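Local coordinates for protein tartrate dehydrogenase/decarboxylase (Pseudomonas putida, PDB 3FLK) that oxidises tartrate with NAD(+), converts meso-tartrate to D-glycerate and oxidatively decarboxylates D-malate to pyruvate, using a divalent metal ion, at residues Asp102-Ile107 against Asn271-Phe276; Asn136-Tyr141 against Ser161-Arg166. The protein carries 1 engineered substitution. All blocks are in the same frame, centred on the assembly; numbering follows the deposited sequence.

Interaction 1 (Asp102-Ile107 against Asn271-Phe276)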
loop_
_atom_site.group_PDB
_atom_site.type_symbol
_atom_site.label_atom_id
_atom_site.label_comp_id
_atom_site.label_asym_id
_atom_site.label_seq_id
_atom_site.Cartn_x
_atom_site.Cartn_y
_atom_site.Cartn_z
ATOM N N ASP A 102 15.147 2.202 20.967
ATOM C CA ASP A 102 15.397 3.183 19.904
ATOM C C ASP A 102 15.971 2.553 18.629
ATOM O O ASP A 102 16.992 3.004 18.090
ATOM C CB ASP A 102 16.285 4.326 20.412
ATOM C CG ASP A 102 16.025 5.637 19.684
ATOM O OD1 ASP A 102 14.853 5.926 19.347
ATOM O OD2 ASP A 102 16.997 6.383 19.455
ATOM N N GLN A 103 15.298 1.505 18.163
ATOM C CA GLN A 103 15.687 0.793 16.955
ATOM C C GLN A 103 15.057 1.484 15.747
ATOM O O GLN A 103 14.193 0.916 15.079
ATOM C CB GLN A 103 15.254 -0.679 17.049
ATOM C CG GLN A 103 15.916 -1.445 18.198
ATOM C CD GLN A 103 15.254 -2.785 18.515
ATOM O OE1 GLN A 103 14.172 -3.105 18.015
ATOM N NE2 GLN A 103 15.908 -3.571 19.365
ATOM N N TYR A 104 15.498 2.711 15.469
ATOM C CA TYR A 104 14.788 3.587 14.525
ATOM C C TYR A 104 14.895 3.202 13.047
ATOM O O TYR A 104 14.068 3.624 12.235
ATOM C CB TYR A 104 15.135 5.067 14.757
ATOM C CG TYR A 104 16.577 5.452 14.500
ATOM C CD1 TYR A 104 16.994 5.848 13.231
ATOM C CD2 TYR A 104 17.515 5.455 15.532
ATOM C CE1 TYR A 104 18.315 6.214 12.988
ATOM C CE2 TYR A 104 18.841 5.826 15.300
ATOM C CZ TYR A 104 19.229 6.200 14.024
ATOM O OH TYR A 104 20.533 6.565 13.773
ATOM N N VAL A 105 15.908 2.412 12.699
ATOM C CA VAL A 105 16.080 1.952 11.323
ATOM C C VAL A 105 15.585 0.516 11.172
ATOM O O VAL A 105 16.115 -0.400 11.802
ATOM C CB VAL A 105 17.555 2.011 10.845
ATOM C CG1 VAL A 105 17.611 1.886 9.337
ATOM C CG2 VAL A 105 18.226 3.295 11.272
ATOM N N ASN A 106 14.574 0.333 10.331
ATOM C CA ASN A 106 14.088 -1.001 9.991
ATOM C C ASN A 106 14.485 -1.331 8.554
ATOM O O ASN A 106 13.879 -0.834 7.604
ATOM C CB ASN A 106 12.570 -1.099 10.189
ATOM C CG ASN A 106 12.078 -2.540 10.301
ATOM O OD1 ASN A 106 12.730 -3.475 9.843
ATOM N ND2 ASN A 106 10.922 -2.717 10.924
ATOM N N ILE A 107 15.522 -2.155 8.416
ATOM C CA ILE A 107 16.086 -2.522 7.115
ATOM C C ILE A 107 15.481 -3.829 6.617
ATOM O O ILE A 107 15.576 -4.857 7.288
ATOM C CB ILE A 107 17.636 -2.669 7.184
ATOM C CG1 ILE A 107 18.301 -1.345 7.576
ATOM C CG2 ILE A 107 18.202 -3.186 5.859
ATOM C CD1 ILE A 107 18.250 -0.264 6.491
ATOM N N ASN A 271 19.452 -0.252 16.171
ATOM C CA ASN A 271 19.900 0.925 16.896
ATOM C C ASN A 271 21.368 1.134 16.497
ATOM O O ASN A 271 22.262 0.550 17.111
ATOM C CB ASN A 271 19.747 0.714 18.406
ATOM C CG ASN A 271 20.283 1.882 19.227
ATOM O OD1 ASN A 271 21.237 1.729 19.989
ATOM N ND2 ASN A 271 19.671 3.051 19.073
ATOM N N PRO A 272 21.616 1.946 15.448
ATOM C CA PRO A 272 22.939 2.066 14.817
ATOM C C PRO A 272 24.044 2.554 15.756
ATOM O O PRO A 272 25.209 2.194 15.573
ATOM C CB PRO A 272 22.708 3.089 13.699
ATOM C CG PRO A 272 21.241 3.081 13.464
ATOM C CD PRO A 272 20.631 2.827 14.797
ATOM N N GLU A 273 23.672 3.355 16.752
ATOM C CA GLU A 273 24.621 3.887 17.733
ATOM C C GLU A 273 25.055 2.819 18.737
ATOM O O GLU A 273 26.009 3.019 19.494
ATOM C CB GLU A 273 24.022 5.091 18.469
ATOM C CG GLU A 273 23.755 6.313 17.586
ATOM C CD GLU A 273 22.505 6.170 16.722
ATOM O OE1 GLU A 273 21.583 5.419 17.112
ATOM O OE2 GLU A 273 22.446 6.812 15.650
ATOM N N ARG A 274 24.341 1.692 18.733
ATOM C CA ARG A 274 24.630 0.538 19.589
ATOM C C ARG A 274 24.555 0.866 21.084
ATOM O O ARG A 274 25.332 0.347 21.888
ATOM C CB ARG A 274 25.973 -0.107 19.213
ATOM C CG ARG A 274 26.008 -0.637 17.790
ATOM C CD ARG A 274 27.419 -0.957 17.343
ATOM N NE ARG A 274 27.482 -1.226 15.908
ATOM C CZ ARG A 274 27.387 -2.436 15.359
ATOM N NH1 ARG A 274 27.226 -3.514 16.118
ATOM N NH2 ARG A 274 27.460 -2.567 14.042
ATOM N N ASN A 275 23.605 1.727 21.442
ATOM C CA ASN A 275 23.321 2.036 22.840
ATOM C C ASN A 275 22.433 0.963 23.455
ATOM O O ASN A 275 22.458 0.737 24.668
ATOM C CB ASN A 275 22.651 3.406 22.964
ATOM C CG ASN A 275 23.587 4.550 22.620
ATOM O OD1 ASN A 275 24.796 4.472 22.848
ATOM N ND2 ASN A 275 23.030 5.625 22.074
ATOM N N PHE A 276 21.651 0.311 22.598
ATOM C CA PHE A 276 20.747 -0.761 22.993
ATOM C C PHE A 276 20.913 -1.939 22.029
ATOM O O PHE A 276 21.415 -1.753 20.918
ATOM C CB PHE A 276 19.299 -0.264 22.962
ATOM C CG PHE A 276 19.037 0.923 23.852
ATOM C CD1 PHE A 276 18.809 0.755 25.213
ATOM C CD2 PHE A 276 19.003 2.210 23.322
ATOM C CE1 PHE A 276 18.558 1.850 26.040
ATOM C CE2 PHE A 276 18.755 3.314 24.141
ATOM C CZ PHE A 276 18.533 3.131 25.502
HETATM O O HOH W 1 20.029 5.448 20.817
#
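A type I beta turn, N271 to R274, linking strands 266-270 and 278-282 of the central sheet, packs against D102-V105, where the chain leaves helix 94-100 through a Schellman motif and enters strand 105-111. N271 ND2 donates to D102 O at 2.9 Å, approaching from above the carbonyl plane. The other end of that amide, OD1, accepts two backbone N-H groups of its own loop, N275 N at 2.8 Å and F276 N at 3.0 Å; a water accepts from ND2 and from N275 ND2. CG anti to the backbone N (chi1 176°) carries the amide in between the two segments. An alanine here would remove all of these bonds and would probably leave D102 O without this donor and the turn's exit less firmly fixed. Farther along, Y104 OH gives a 2.7 Å hydrogen bond to the syn lone pair of E273 OE2, ring and carboxylate planes 22° apart. P272 CD lies 3.5 Å from Y104 CE2, and P272 CG is 3.7 Å from V105 CG2. The contact is therefore held by a neutral amide and by a hydroxyl donating to a carboxylate, while the charge of D102 is met outside it by R170.

Interaction 2 (Asn136-Tyr141 against Ser161-Arg166)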
loop_
_atom_site.group_PDB
_atom_site.type_symbol
_atom_site.label_atom_id
_atom_site.label_comp_id
_atom_site.label_asym_id
_atom_site.label_seq_id
_atom_site.Cartn_x
_atom_site.Cartn_y
_atom_site.Cartn_z
ATOM N N ASN A 136 11.032 3.530 12.188
ATOM C CA ASN A 136 10.602 2.473 13.098
ATOM C C ASN A 136 10.149 2.924 14.499
ATOM O O ASN A 136 9.860 2.079 15.352
ATOM C CB ASN A 136 11.741 1.450 13.217
ATOM C CG ASN A 136 11.251 0.029 13.414
ATOM O OD1 ASN A 136 10.207 -0.369 12.894
ATOM N ND2 ASN A 136 12.030 -0.756 14.150
ATOM N N THR A 137 10.085 4.238 14.741
ATOM C CA THR A 137 9.794 4.748 16.099
ATOM C C THR A 137 8.663 5.782 16.220
ATOM O O THR A 137 8.251 6.119 17.334
ATOM C CB THR A 137 11.053 5.348 16.790
ATOM O OG1 THR A 137 11.567 6.430 16.004
ATOM C CG2 THR A 137 12.136 4.290 17.001
ATOM N N GLU A 138 8.177 6.296 15.092
ATOM C CA GLU A 138 7.141 7.334 15.109
ATOM C C GLU A 138 6.189 7.192 13.919
ATOM O O GLU A 138 6.019 6.094 13.382
ATOM C CB GLU A 138 7.770 8.745 15.190
ATOM C CG GLU A 138 8.778 9.081 14.078
ATOM C CD GLU A 138 9.359 10.493 14.182
ATOM O OE1 GLU A 138 9.360 11.209 13.158
ATOM O OE2 GLU A 138 9.822 10.887 15.276
ATOM N N GLY A 139 5.554 8.291 13.522
ATOM C CA GLY A 139 4.720 8.300 12.328
ATOM C C GLY A 139 3.280 7.886 12.550
ATOM O O GLY A 139 2.651 8.290 13.530
ATOM N N GLU A 140 2.767 7.072 11.629
ATOM C CA GLU A 140 1.350 6.701 11.591
ATOM C C GLU A 140 0.965 5.660 12.639
ATOM O O GLU A 140 -0.193 5.592 13.050
ATOM C CB GLU A 140 0.957 6.194 10.197
ATOM C CG GLU A 140 1.348 7.114 9.039
ATOM C CD GLU A 140 2.723 6.800 8.448
ATOM O OE1 GLU A 140 3.599 6.263 9.167
ATOM O OE2 GLU A 140 2.922 7.093 7.249
ATOM N N TYR A 141 1.928 4.841 13.058
ATOM C CA TYR A 141 1.660 3.835 14.076
ATOM C C TYR A 141 1.658 4.474 15.449
ATOM O O TYR A 141 2.694 4.889 15.973
ATOM C CB TYR A 141 2.626 2.653 13.976
ATOM C CG TYR A 141 2.356 1.769 12.776
ATOM C CD1 TYR A 141 1.167 1.888 12.048
ATOM C CD2 TYR A 141 3.267 0.791 12.387
ATOM C CE1 TYR A 141 0.908 1.072 10.951
ATOM C CE2 TYR A 141 3.016 -0.030 11.291
ATOM C CZ TYR A 141 1.840 0.116 10.580
ATOM O OH TYR A 141 1.588 -0.697 9.499
ATOM N N SER A 161 -0.953 11.212 14.434
ATOM C CA SER A 161 0.322 10.819 13.833
ATOM C C SER A 161 1.374 11.869 14.167
ATOM O O SER A 161 1.165 13.061 13.926
ATOM C CB SER A 161 0.196 10.689 12.314
ATOM O OG SER A 161 -0.576 9.561 11.948
ATOM N N ILE A 162 2.499 11.426 14.725
ATOM C CA ILE A 162 3.571 12.333 15.135
ATOM C C ILE A 162 4.834 12.109 14.313
ATOM O O ILE A 162 5.333 10.986 14.216
ATOM C CB ILE A 162 3.926 12.177 16.639
ATOM C CG1 ILE A 162 2.670 12.206 17.521
ATOM C CG2 ILE A 162 4.956 13.237 17.079
ATOM C CD1 ILE A 162 1.904 13.516 17.522
ATOM N N PHE A 163 5.333 13.188 13.718
ATOM C CA PHE A 163 6.631 13.196 13.053
ATOM C C PHE A 163 7.490 14.286 13.691
ATOM O O PHE A 163 6.997 15.386 13.968
ATOM C CB PHE A 163 6.469 13.445 11.551
ATOM C CG PHE A 163 5.733 12.346 10.823
ATOM C CD1 PHE A 163 6.433 11.369 10.121
ATOM C CD2 PHE A 163 4.340 12.291 10.835
ATOM C CE1 PHE A 163 5.758 10.349 9.439
ATOM C CE2 PHE A 163 3.655 11.274 10.164
ATOM C CZ PHE A 163 4.366 10.304 9.463
ATOM N N THR A 164 8.755 13.973 13.957
ATOM C CA THR A 164 9.686 14.942 14.548
ATOM C C THR A 164 10.847 15.191 13.593
ATOM O O THR A 164 11.153 14.338 12.760
ATOM C CB THR A 164 10.243 14.467 15.914
ATOM O OG1 THR A 164 10.983 13.250 15.747
ATOM C CG2 THR A 164 9.118 14.244 16.923
ATOM N N ARG A 165 11.485 16.356 13.703
ATOM C CA ARG A 165 12.688 16.629 12.912
ATOM C C ARG A 165 13.778 15.603 13.211
ATOM O O ARG A 165 14.425 15.102 12.293
ATOM C CB ARG A 165 13.223 18.046 13.140
ATOM C CG ARG A 165 14.434 18.363 12.266
ATOM C CD ARG A 165 14.922 19.793 12.419
ATOM N NE ARG A 165 14.117 20.721 11.635
ATOM C CZ ARG A 165 14.564 21.861 11.117
ATOM N NH1 ARG A 165 15.832 22.226 11.277
ATOM N NH2 ARG A 165 13.742 22.632 10.423
ATOM N N ARG A 166 13.963 15.297 14.493
ATOM C CA ARG A 166 14.966 14.326 14.928
ATOM C C ARG A 166 14.760 12.961 14.270
ATOM O O ARG A 166 15.681 12.425 13.654
ATOM C CB ARG A 166 14.987 14.198 16.455
ATOM C CG ARG A 166 15.493 15.447 17.171
ATOM C CD ARG A 166 15.708 15.193 18.656
ATOM N NE ARG A 166 16.247 16.373 19.335
ATOM C CZ ARG A 166 15.511 17.287 19.966
ATOM N NH1 ARG A 166 14.191 17.167 20.025
ATOM N NH2 ARG A 166 16.103 18.323 20.547
HETATM O O HOH W 2 -2.039 7.521 12.823
#
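E138 reaches along the end of strand 156-164 and grips T164 with both carboxylate oxygens. OE1 accepts the backbone N-H of T164 at 2.9 Å in a nearly straight bond, 168° at the hydrogen, although the donor stands above the carboxylate plane. OE2 offers its syn lone pair to T164 OG1, 2.7 Å away. Because OG1 gives its proton to E138, its oxygen can still accept from G167 N, and T164 thereby serves as N-cap of helix 165-181. The carboxylate reaches this position from a chi1 of 56°, which sets CG between the backbone N and the carbonyl carbon, with the chain extended beyond it.

Next to this grip, G139 and I162 form a single antiparallel bridge, a hydrogen-bonded pair. G139 N donates to I162 O at 2.8 Å, whereas the return bond from I162 N to G139 O is weak. G139 CA sits over one face of the F163 ring, 3.7 Å from its centroid, in a CH-pi contact; at the backbone angles of G139 a CB would be jammed against the carbonyl oxygen of E138, which calls for glycine. E140 CD lies at the edge of the same ring, but its carboxylate is engaged elsewhere, OE2 with S244 OG and OE1 with L246 N at the start of helix 245-258. A water joins E140 O to S161 OG, 2.7 Å from each.

Beyond the bridge, Y141 OH bonds to D249, which lines the oxalate pocket and is a metal ligand by similarity. S161-T164 also pair in an antiparallel ladder with a strand of the second subunit. A loop leading to the active site thus rests on an intersubunit beta sheet, an arrangement characteristic of dimers in the isocitrate and isopropylmalate dehydrogenase family.

How the interactions relate
From the N terminus, the chain passes through 102-107 into strand 105-111, returns along strand 129-135 and reaches 136-141. After the hairpin strands 145-148 and 156-164, interaction 2 closes a short loop at 161-166. Interaction 1 closes only at 271-276, so the loop of interaction 2 is nested within its much longer one. The two contacts touch through N136, whose amide ND2 lies 2.9 Å from Q103 O and whose OD1 lies 3.1 Å from N106 ND2, both probable hydrogen bonds; T137 also packs against Y104. Interaction 1 joins the start of strand 105-111 to the turn that follows its neighbour, strand 266-270, while interaction 2 connects the central sheet to the dimer-forming strand.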